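Long-range contacts in Fe-regulated protein B (Neisseria meningitidis, PDB 4AIP), which acts as a TonB-dependent iron transporter of the outer membrane, probably taking up iron in siderophore-bound form: residues D176-L181 with S204-E209; L252-T257 with R265-H270; T701-L706 with G737-F742. One frame throughout, in Å; residues are numbered along the deposited sequence.

Contact 1: D176-L181 with S204-E209; sequences DLLKGL and SVFGKE. With N8E (3,6,9,12,15-pentaoxatricosan-1-ol), chain F.
The inner wall of the barrel meets the connection from the plug here: L177, L178 and L181 close round F206, a side chain that strand 198-209 sends into the interior. This is the plug-in-barrel fold of the TonB-dependent receptors, and helix 174-178 lies on the short path from plug strand 165-171 to barrel strand 185-194. The F206 ring is the hub. L177 comes down on one face with its CB 3.4 Å from the ring centroid and only 4° off the normal, a CH-pi contact placed almost exactly over the middle. Its CD1 reaches past the ring toward the strand, 3.5 Å from F206 CD1 and equally near S204 OG, a hydroxyl that also makes a weak hydrogen bond to S217. The rim of the ring is lined by the other two leucines: L178 CD2 lies in its plane, 3.7 Å from F206 CD2, and the L181 side chain runs head-on to that of F206, its CD1 near the ring plane, 3.8 Å from F206 CE2. F206 CG sits between the backbone N and the carbonyl carbon (chi1 43°), which places the ring under the L177 CB. The type I turn from L178 to L181 brings the third leucine back to the same ring. At the far end of the strand the backbone reaches the detergent N8E, with E209 N 3.0 Å from its O24, while the E209 carboxylate is taken up by K699 and Y740 of the second subunit. K208 bends at chi3 (85°), sending NZ to a weak hydrogen bond with Q175 and laying its CE 3.9 Å from L178 CD1.

Contact 2: L252-T257 with R265-H270; sequences LAKIGT and RIVLSH. With N8E (3,6,9,12,15-pentaoxatricosan-1-ol), chain F.
K254 and S269 face each other as a non-hydrogen-bonded pair in the antiparallel hairpin of strands 246-259 and 264-276, part of the barrel wall. Six backbone hydrogen bonds join the segments through the pairs A253 with H270, I255 with L268 and T257 with I266; the bond from L268 N to I255 O, at 2.6 Å, is nearly straight. The K254 side chain tells the story of the inner face. Its CB stands 4.0 Å from L268 O, and with CG beside the backbone N (chi1 -77°) the chain runs out extended over the neighbouring strand. CG passes S269 CB at 4.2 Å, CD meets V267 CG1 at 3.9 Å, and CE comes to 4.0 Å from S269 OG. NZ then leaves the hairpin for the plug, where T171 OG1 and V172 O accept its hydrogen bonds. Further along, G256 has its CA over one face of the R265 guanidinium, whose NH2 forms a salt bridge with D213 and whose NH1 hydrogen-bonds to T258 OG1. The face carrying A253, I255, L268 and H270 meets the detergent N8E and the second subunit. There A253 CB and I255 CB lie against the N8E chain, and the H270 ring turns its edge to C05. H270 ND1 is hydrogen-bonded to T311 OG1 of the next strand. The chemistry is therefore split by face: on one side, charged groups are met by hydrogen bonds and a salt bridge from plug and barrel, while on the other mostly carbon surface receives the amphiphile.

Contact 3: T701-L706 with G737-F742; sequences TLNVNL and GVNYKF
N703 and N739 form a hydrogen-bonded antiparallel pair at the middle of two strands whose axes come within 4.8 Å and run 174° to each other. N705 and G737 make a second such pair, and V704 lies opposite V738 between them. T701 precedes its strand, yet its O still accepts K741 N at 2.9 Å, though the bond is bent to 142° at the hydrogen. T701 CB packs 3.5 Å from K741 O. On the face with L702, V704, V738 and Y740, the L702 and V738 side chains lie alongside one another, pointing the same way, with CD1 of L702 3.8 Å from V738 CG1. L702 CB is at the edge of the Y740 ring, 4.0 Å from CD1. That same Y740 CD1 is 3.4 Å from T701 O. These strands belong to the closing seam of the transporter barrel: strand 733-741, in the predicted TonB C-terminal box, pairs with strand 702-709 on one flank and with the first barrel strand, 185-194, on the other. The opposite face is amide-rich and turned to the interior. There N703 OD1 takes hydrogen bonds from K695 and N693, and N705 OD1 takes another from N693. N705 ND2 donates to D78 O, tying this strand to the plug side. On the outer face, L702 and V738 pack against F212 and I255 of the third subunit.

How the contacts relate
All three contacts involve the wall of one barrel, and contact 1 is the middle one: its centre lies about 14 Å from that of contact 2 and about 16 Å from that of contact 3, while contacts 2 and 3 are about 26 Å apart between centres. Contacts 1 and 3 touch, with L181 CD2 3.6 Å from F742 O, so the plug connection abuts the chain's C-terminus. Contacts 1 and 2 stay about 7 Å apart at their nearest atoms, bridged by the N8E molecule that both reach and that also hydrogen-bonds to S191 of the second subunit. Between subunits, contacts 1 and 2 of one copy face contact 3 of a neighbouring copy.

Contact 1: D176-L181 with S204-E209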
loop_
_atom_site.group_PDB
_atom_site.type_symbol
_atom_site.label_atom_id
_atom_site.label_comp_id
_atom_site.label_asym_id
_atom_site.label_seq_id
_atom_site.Cartn_x
_atom_site.Cartn_y
_atom_site.Cartn_z
ATOM N N ASP B 176 11.393 27.091 0.193
ATOM C CA ASP B 176 10.348 27.259 1.194
ATOM C C ASP B 176 10.539 26.369 2.419
ATOM O O ASP B 176 10.293 26.792 3.522
ATOM C CB ASP B 176 8.969 27.041 0.583
ATOM C CG ASP B 176 8.874 27.606 -0.822
ATOM O OD1 ASP B 176 9.430 28.720 -1.038
ATOM O OD2 ASP B 176 8.272 26.899 -1.722
ATOM N N LEU B 177 10.972 25.130 2.223
ATOM C CA LEU B 177 11.053 24.208 3.356
ATOM C C LEU B 177 12.304 24.454 4.152
ATOM O O LEU B 177 12.327 24.237 5.341
ATOM C CB LEU B 177 10.978 22.762 2.939
ATOM C CG LEU B 177 9.638 22.431 2.343
ATOM C CD1 LEU B 177 9.752 21.085 1.620
ATOM C CD2 LEU B 177 8.660 22.365 3.474
ATOM N N LEU B 178 13.337 24.932 3.501
ATOM C CA LEU B 178 14.573 25.262 4.213
ATOM C C LEU B 178 14.478 26.527 5.049
ATOM O O LEU B 178 15.404 26.798 5.849
ATOM C CB LEU B 178 15.741 25.418 3.222
ATOM C CG LEU B 178 16.118 24.108 2.522
ATOM C CD1 LEU B 178 16.863 24.425 1.251
ATOM C CD2 LEU B 178 16.960 23.157 3.472
ATOM N N LYS B 179 13.391 27.295 4.844
ATOM C CA LYS B 179 13.210 28.634 5.392
ATOM C C LYS B 179 13.727 28.736 6.840
ATOM O O LYS B 179 14.689 29.503 7.126
ATOM C CB LYS B 179 11.745 29.075 5.282
ATOM C CG LYS B 179 11.471 30.564 5.675
ATOM C CD LYS B 179 11.564 31.513 4.501
ATOM C CE LYS B 179 10.274 31.456 3.667
ATOM N NZ LYS B 179 10.518 31.578 2.176
ATOM N N GLY B 180 13.134 27.962 7.744
ATOM C CA GLY B 180 13.506 28.087 9.157
ATOM C C GLY B 180 14.888 27.582 9.610
ATOM O O GLY B 180 15.280 27.805 10.751
ATOM N N LEU B 181 15.629 26.909 8.728
ATOM C CA LEU B 181 16.802 26.126 9.106
ATOM C C LEU B 181 18.084 26.788 8.640
ATOM O O LEU B 181 18.074 27.515 7.652
ATOM C CB LEU B 181 16.694 24.746 8.481
ATOM C CG LEU B 181 15.365 23.998 8.565
ATOM C CD1 LEU B 181 15.351 22.906 7.539
ATOM C CD2 LEU B 181 15.127 23.422 9.957
ATOM N N SER B 204 8.550 14.894 4.699
ATOM C CA SER B 204 9.122 15.601 3.613
ATOM C C SER B 204 10.607 15.725 3.879
ATOM O O SER B 204 11.036 16.014 4.978
ATOM C CB SER B 204 8.417 16.947 3.515
ATOM O OG SER B 204 9.239 17.850 2.887
ATOM N N VAL B 205 11.389 15.430 2.859
ATOM C CA VAL B 205 12.853 15.563 2.920
ATOM C C VAL B 205 13.275 16.438 1.746
ATOM O O VAL B 205 12.705 16.357 0.670
ATOM C CB VAL B 205 13.544 14.150 2.943
ATOM C CG1 VAL B 205 13.222 13.331 1.682
ATOM C CG2 VAL B 205 15.047 14.269 3.135
ATOM N N PHE B 206 14.226 17.315 1.959
ATOM C CA PHE B 206 14.543 18.333 0.973
ATOM C C PHE B 206 15.971 18.821 1.121
ATOM O O PHE B 206 16.561 18.757 2.193
ATOM C CB PHE B 206 13.558 19.504 1.124
ATOM C CG PHE B 206 13.290 19.886 2.544
ATOM C CD1 PHE B 206 12.289 19.249 3.275
ATOM C CD2 PHE B 206 14.060 20.869 3.176
ATOM C CE1 PHE B 206 12.060 19.587 4.603
ATOM C CE2 PHE B 206 13.808 21.231 4.495
ATOM C CZ PHE B 206 12.829 20.578 5.205
ATOM N N GLY B 207 16.543 19.332 0.054
ATOM C CA GLY B 207 17.883 19.869 0.176
ATOM C C GLY B 207 18.448 20.530 -1.051
ATOM O O GLY B 207 17.761 20.729 -2.030
ATOM N N LYS B 208 19.726 20.847 -0.967
ATOM C CA LYS B 208 20.447 21.658 -1.938
ATOM C C LYS B 208 21.993 21.279 -1.953
ATOM O O LYS B 208 22.658 21.174 -0.914
ATOM C CB LYS B 208 20.078 23.134 -1.689
ATOM C CG LYS B 208 21.137 24.179 -1.642
ATOM C CD LYS B 208 20.534 25.625 -1.369
ATOM C CE LYS B 208 20.366 25.849 0.161
ATOM N NZ LYS B 208 20.121 27.317 0.613
ATOM N N GLU B 209 22.536 20.994 -3.129
ATOM C CA GLU B 209 23.969 20.798 -3.276
ATOM C C GLU B 209 24.501 21.408 -4.574
ATOM O O GLU B 209 24.034 21.069 -5.675
ATOM C CB GLU B 209 24.351 19.310 -3.223
ATOM C CG GLU B 209 25.906 19.104 -3.110
ATOM C CD GLU B 209 26.424 17.626 -2.994
ATOM O OE1 GLU B 209 25.675 16.635 -3.180
ATOM O OE2 GLU B 209 27.626 17.449 -2.722
HETATM C C01 N8E F . 3.897 7.532 -7.853
HETATM C C02 N8E F . 3.900 9.012 -8.188
HETATM C C03 N8E F . 4.291 9.843 -6.976
HETATM C C04 N8E F . 5.797 9.974 -6.776
HETATM C C05 N8E F . 6.387 11.208 -7.425
HETATM C C06 N8E F . 7.820 10.959 -7.895
HETATM C C07 N8E F . 7.896 10.381 -9.267
HETATM C C08 N8E F . 9.185 10.714 -10.020
HETATM O O09 N8E F . 9.234 12.090 -10.367
HETATM C C10 N8E F . 10.390 12.547 -11.024
HETATM C C11 N8E F . 10.570 14.051 -10.829
HETATM O O12 N8E F . 11.850 14.288 -10.282
HETATM C C13 N8E F . 12.014 14.523 -8.890
HETATM C C14 N8E F . 13.519 14.450 -8.660
HETATM O O15 N8E F . 13.810 13.750 -7.445
HETATM C C16 N8E F . 14.888 12.818 -7.543
HETATM C C17 N8E F . 16.202 13.532 -7.304
HETATM O O18 N8E F . 16.419 13.564 -5.890
HETATM C C19 N8E F . 16.920 14.825 -5.404
HETATM C C20 N8E F . 18.426 15.084 -5.582
HETATM O O21 N8E F . 18.660 16.454 -5.951
HETATM C C22 N8E F . 19.102 17.254 -4.862
HETATM C C23 N8E F . 20.354 17.938 -5.365
HETATM O O24 N8E F . 21.020 18.613 -4.281
#

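Contact 2: L252-T257 with R265-H270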
loop_
_atom_site.group_PDB
_atom_site.type_symbol
_atom_site.label_atom_id
_atom_site.label_comp_id
_atom_site.label_asym_id
_atom_site.label_seq_id
_atom_site.Cartn_x
_atom_site.Cartn_y
_atom_site.Cartn_z
ATOM N N LEU B 252 4.761 14.745 -3.703
ATOM C CA LEU B 252 5.407 15.659 -4.572
ATOM C C LEU B 252 6.861 15.252 -4.682
ATOM O O LEU B 252 7.545 14.962 -3.651
ATOM C CB LEU B 252 5.270 17.056 -3.990
ATOM C CG LEU B 252 5.801 18.200 -4.851
ATOM C CD1 LEU B 252 5.034 18.314 -6.172
ATOM C CD2 LEU B 252 5.762 19.459 -4.042
ATOM N N ALA B 253 7.350 15.262 -5.935
ATOM C CA ALA B 253 8.791 15.023 -6.193
ATOM C C ALA B 253 9.315 16.132 -7.023
ATOM O O ALA B 253 8.909 16.318 -8.183
ATOM C CB ALA B 253 9.015 13.690 -6.890
ATOM N N LYS B 254 10.259 16.878 -6.490
ATOM C CA LYS B 254 10.830 17.926 -7.297
ATOM C C LYS B 254 12.318 17.942 -7.371
ATOM O O LYS B 254 12.987 17.825 -6.377
ATOM C CB LYS B 254 10.509 19.243 -6.712
ATOM C CG LYS B 254 9.163 19.688 -6.952
ATOM C CD LYS B 254 9.217 21.239 -6.980
ATOM C CE LYS B 254 7.803 21.550 -6.917
ATOM N NZ LYS B 254 7.171 22.753 -6.919
ATOM N N ILE B 255 12.854 18.249 -8.543
ATOM C CA ILE B 255 14.275 18.526 -8.606
ATOM C C ILE B 255 14.425 19.788 -9.406
ATOM O O ILE B 255 13.626 20.063 -10.329
ATOM C CB ILE B 255 15.088 17.306 -9.214
ATOM C CG1 ILE B 255 16.574 17.556 -9.079
ATOM C CG2 ILE B 255 14.645 16.981 -10.663
ATOM C CD1 ILE B 255 17.443 16.724 -9.982
ATOM N N GLY B 256 15.410 20.590 -9.051
ATOM C CA GLY B 256 15.589 21.861 -9.686
ATOM C C GLY B 256 17.038 22.247 -9.734
ATOM O O GLY B 256 17.846 21.803 -8.905
ATOM N N THR B 257 17.374 23.069 -10.713
ATOM C CA THR B 257 18.677 23.691 -10.768
ATOM C C THR B 257 18.564 25.196 -11.021
ATOM O O THR B 257 17.782 25.654 -11.845
ATOM C CB THR B 257 19.687 23.007 -11.768
ATOM O OG1 THR B 257 20.876 23.779 -11.799
ATOM C CG2 THR B 257 19.149 22.873 -13.202
ATOM N N ARG B 265 16.555 29.214 -13.946
ATOM C CA ARG B 265 16.107 28.072 -13.171
ATOM C C ARG B 265 15.274 27.045 -13.961
ATOM O O ARG B 265 14.305 27.435 -14.631
ATOM C CB ARG B 265 15.323 28.544 -11.966
ATOM C CG ARG B 265 14.883 27.355 -11.027
ATOM C CD ARG B 265 14.199 27.843 -9.759
ATOM N NE ARG B 265 13.781 26.750 -8.870
ATOM C CZ ARG B 265 14.590 26.005 -8.098
ATOM N NH1 ARG B 265 15.922 26.127 -8.126
ATOM N NH2 ARG B 265 14.054 25.068 -7.335
ATOM N N ILE B 266 15.624 25.747 -13.848
ATOM C CA ILE B 266 14.802 24.674 -14.424
ATOM C C ILE B 266 14.344 23.828 -13.263
ATOM O O ILE B 266 15.142 23.486 -12.426
ATOM C CB ILE B 266 15.545 23.810 -15.449
ATOM C CG1 ILE B 266 15.813 24.612 -16.699
ATOM C CG2 ILE B 266 14.714 22.644 -15.905
ATOM C CD1 ILE B 266 17.271 24.586 -17.164
ATOM N N VAL B 267 13.065 23.469 -13.239
ATOM C CA VAL B 267 12.512 22.646 -12.205
ATOM C C VAL B 267 11.733 21.493 -12.809
ATOM O O VAL B 267 10.921 21.675 -13.721
ATOM C CB VAL B 267 11.582 23.484 -11.293
ATOM C CG1 VAL B 267 10.995 22.608 -10.215
ATOM C CG2 VAL B 267 12.380 24.566 -10.635
ATOM N N LEU B 268 11.973 20.296 -12.324
ATOM C CA LEU B 268 11.168 19.179 -12.795
ATOM C C LEU B 268 10.424 18.590 -11.608
ATOM O O LEU B 268 11.055 18.310 -10.535
ATOM C CB LEU B 268 12.074 18.119 -13.384
ATOM C CG LEU B 268 11.774 17.569 -14.753
ATOM C CD1 LEU B 268 12.609 16.291 -14.853
ATOM C CD2 LEU B 268 10.340 17.233 -15.036
ATOM N N SER B 269 9.146 18.300 -11.849
ATOM C CA SER B 269 8.197 18.150 -10.789
ATOM C C SER B 269 7.248 16.989 -11.108
ATOM O O SER B 269 6.801 16.901 -12.264
ATOM C CB SER B 269 7.461 19.474 -10.757
ATOM O OG SER B 269 6.286 19.428 -10.001
ATOM N N HIS B 270 6.957 16.087 -10.160
ATOM C CA HIS B 270 5.829 15.185 -10.373
ATOM C C HIS B 270 4.942 15.236 -9.160
ATOM O O HIS B 270 5.460 15.106 -8.040
ATOM C CB HIS B 270 6.224 13.733 -10.678
ATOM C CG HIS B 270 5.040 12.827 -10.834
ATOM N ND1 HIS B 270 4.388 12.673 -12.030
ATOM C CD2 HIS B 270 4.367 12.061 -9.944
ATOM C CE1 HIS B 270 3.380 11.837 -11.888
ATOM N NE2 HIS B 270 3.325 11.472 -10.622
HETATM C C01 N8E F . 3.897 7.532 -7.853
HETATM C C02 N8E F . 3.900 9.012 -8.188
HETATM C C03 N8E F . 4.291 9.843 -6.976
HETATM C C04 N8E F . 5.797 9.974 -6.776
HETATM C C05 N8E F . 6.387 11.208 -7.425
HETATM C C06 N8E F . 7.820 10.959 -7.895
HETATM C C07 N8E F . 7.896 10.381 -9.267
HETATM C C08 N8E F . 9.185 10.714 -10.020
HETATM O O09 N8E F . 9.234 12.090 -10.367
HETATM C C10 N8E F . 10.390 12.547 -11.024
HETATM C C11 N8E F . 10.570 14.051 -10.829
HETATM O O12 N8E F . 11.850 14.288 -10.282
HETATM C C13 N8E F . 12.014 14.523 -8.890
HETATM C C14 N8E F . 13.519 14.450 -8.660
HETATM O O15 N8E F . 13.810 13.750 -7.445
HETATM C C16 N8E F . 14.888 12.818 -7.543
HETATM C C17 N8E F . 16.202 13.532 -7.304
HETATM O O18 N8E F . 16.419 13.564 -5.890
HETATM C C19 N8E F . 16.920 14.825 -5.404
HETATM C C20 N8E F . 18.426 15.084 -5.582
HETATM O O21 N8E F . 18.660 16.454 -5.951
HETATM C C22 N8E F . 19.102 17.254 -4.862
HETATM C C23 N8E F . 20.354 17.938 -5.365
HETATM O O24 N8E F . 21.020 18.613 -4.281
#

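Contact 3: T701-L706 with G737-F742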
loop_
_atom_site.group_PDB
_atom_site.type_symbol
_atom_site.label_atom_id
_atom_site.label_comp_id
_atom_site.label_asym_id
_atom_site.label_seq_id
_atom_site.Cartn_x
_atom_site.Cartn_y
_atom_site.Cartn_z
ATOM N N THR B 701 9.766 26.435 13.302
ATOM C CA THR B 701 10.175 25.024 13.134
ATOM C C THR B 701 9.252 24.067 13.878
ATOM O O THR B 701 9.199 22.884 13.571
ATOM C CB THR B 701 11.696 24.736 13.504
ATOM O OG1 THR B 701 11.945 25.044 14.889
ATOM C CG2 THR B 701 12.708 25.512 12.583
ATOM N N LEU B 702 8.505 24.575 14.841
ATOM C CA LEU B 702 7.572 23.721 15.536
ATOM C C LEU B 702 6.275 24.443 15.791
ATOM O O LEU B 702 6.261 25.466 16.429
ATOM C CB LEU B 702 8.192 23.223 16.833
ATOM C CG LEU B 702 7.322 22.381 17.767
ATOM C CD1 LEU B 702 6.662 21.159 17.052
ATOM C CD2 LEU B 702 8.077 21.987 19.068
ATOM N N ASN B 703 5.199 23.886 15.283
ATOM C CA ASN B 703 3.872 24.477 15.356
ATOM C C ASN B 703 2.993 23.412 15.961
ATOM O O ASN B 703 2.977 22.265 15.504
ATOM C CB ASN B 703 3.293 24.829 13.976
ATOM C CG ASN B 703 3.854 26.150 13.370
ATOM O OD1 ASN B 703 3.744 27.240 13.966
ATOM N ND2 ASN B 703 4.393 26.055 12.138
ATOM N N VAL B 704 2.283 23.788 17.005
ATOM C CA VAL B 704 1.321 22.913 17.615
ATOM C C VAL B 704 0.041 23.679 17.431
ATOM O O VAL B 704 -0.047 24.820 17.835
ATOM C CB VAL B 704 1.638 22.742 19.142
ATOM C CG1 VAL B 704 0.595 21.880 19.823
ATOM C CG2 VAL B 704 2.991 22.132 19.289
ATOM N N ASN B 705 -0.939 23.083 16.784
ATOM C CA ASN B 705 -2.144 23.810 16.457
ATOM C C ASN B 705 -3.337 23.099 16.976
ATOM O O ASN B 705 -3.472 21.863 16.791
ATOM C CB ASN B 705 -2.319 23.920 14.934
ATOM C CG ASN B 705 -1.105 24.518 14.241
ATOM O OD1 ASN B 705 -0.511 25.500 14.698
ATOM N ND2 ASN B 705 -0.773 23.960 13.107
ATOM N N LEU B 706 -4.262 23.894 17.556
ATOM C CA LEU B 706 -5.472 23.340 18.083
ATOM C C LEU B 706 -6.620 24.149 17.608
ATOM O O LEU B 706 -6.583 25.340 17.663
ATOM C CB LEU B 706 -5.443 23.344 19.624
ATOM C CG LEU B 706 -6.770 22.956 20.287
ATOM C CD1 LEU B 706 -7.056 21.437 20.124
ATOM C CD2 LEU B 706 -6.815 23.408 21.770
ATOM N N GLY B 737 -3.080 19.515 15.246
ATOM C CA GLY B 737 -2.076 19.292 14.207
ATOM C C GLY B 737 -0.703 19.659 14.759
ATOM O O GLY B 737 -0.604 20.536 15.630
ATOM N N VAL B 738 0.352 18.975 14.287
ATOM C CA VAL B 738 1.729 19.345 14.684
ATOM C C VAL B 738 2.586 19.277 13.435
ATOM O O VAL B 738 2.492 18.273 12.733
ATOM C CB VAL B 738 2.336 18.373 15.819
ATOM C CG1 VAL B 738 3.703 18.836 16.272
ATOM C CG2 VAL B 738 1.422 18.268 17.067
ATOM N N ASN B 739 3.400 20.294 13.140
ATOM C CA ASN B 739 4.438 20.117 12.096
ATOM C C ASN B 739 5.789 20.421 12.738
ATOM O O ASN B 739 5.874 21.320 13.587
ATOM C CB ASN B 739 4.287 20.974 10.807
ATOM C CG ASN B 739 3.653 22.301 11.049
ATOM O OD1 ASN B 739 2.416 22.453 10.921
ATOM N ND2 ASN B 739 4.456 23.269 11.387
ATOM N N TYR B 740 6.844 19.711 12.312
ATOM C CA TYR B 740 8.142 19.902 12.932
ATOM C C TYR B 740 9.242 19.712 11.933
ATOM O O TYR B 740 9.222 18.744 11.180
ATOM C CB TYR B 740 8.321 18.956 14.111
ATOM C CG TYR B 740 9.736 18.985 14.718
ATOM C CD1 TYR B 740 10.246 20.145 15.274
ATOM C CD2 TYR B 740 10.543 17.856 14.708
ATOM C CE1 TYR B 740 11.497 20.198 15.787
ATOM C CE2 TYR B 740 11.810 17.889 15.257
ATOM C CZ TYR B 740 12.291 19.077 15.790
ATOM O OH TYR B 740 13.539 19.153 16.376
ATOM N N LYS B 741 10.203 20.641 11.958
ATOM C CA LYS B 741 11.223 20.815 10.942
ATOM C C LYS B 741 12.573 20.775 11.611
ATOM O O LYS B 741 12.848 21.561 12.510
ATOM C CB LYS B 741 11.132 22.211 10.365
ATOM C CG LYS B 741 10.783 22.453 8.915
ATOM C CD LYS B 741 11.078 23.989 8.770
ATOM C CE LYS B 741 10.786 24.620 7.467
ATOM N NZ LYS B 741 9.366 24.868 7.415
ATOM N N PHE B 742 13.437 19.884 11.129
ATOM C CA PHE B 742 14.796 19.775 11.612
ATOM C C PHE B 742 15.801 19.477 10.485
ATOM O O PHE B 742 16.755 20.217 10.316
ATOM C CB PHE B 742 14.884 18.720 12.715
ATOM C CG PHE B 742 14.524 17.319 12.268
ATOM C CD1 PHE B 742 15.507 16.454 11.765
ATOM C CD2 PHE B 742 13.216 16.856 12.380
ATOM C CE1 PHE B 742 15.182 15.142 11.365
ATOM C CE2 PHE B 742 12.880 15.529 12.032
ATOM C CZ PHE B 742 13.866 14.672 11.502
ATOM O OXT PHE B 742 15.751 18.484 9.738
#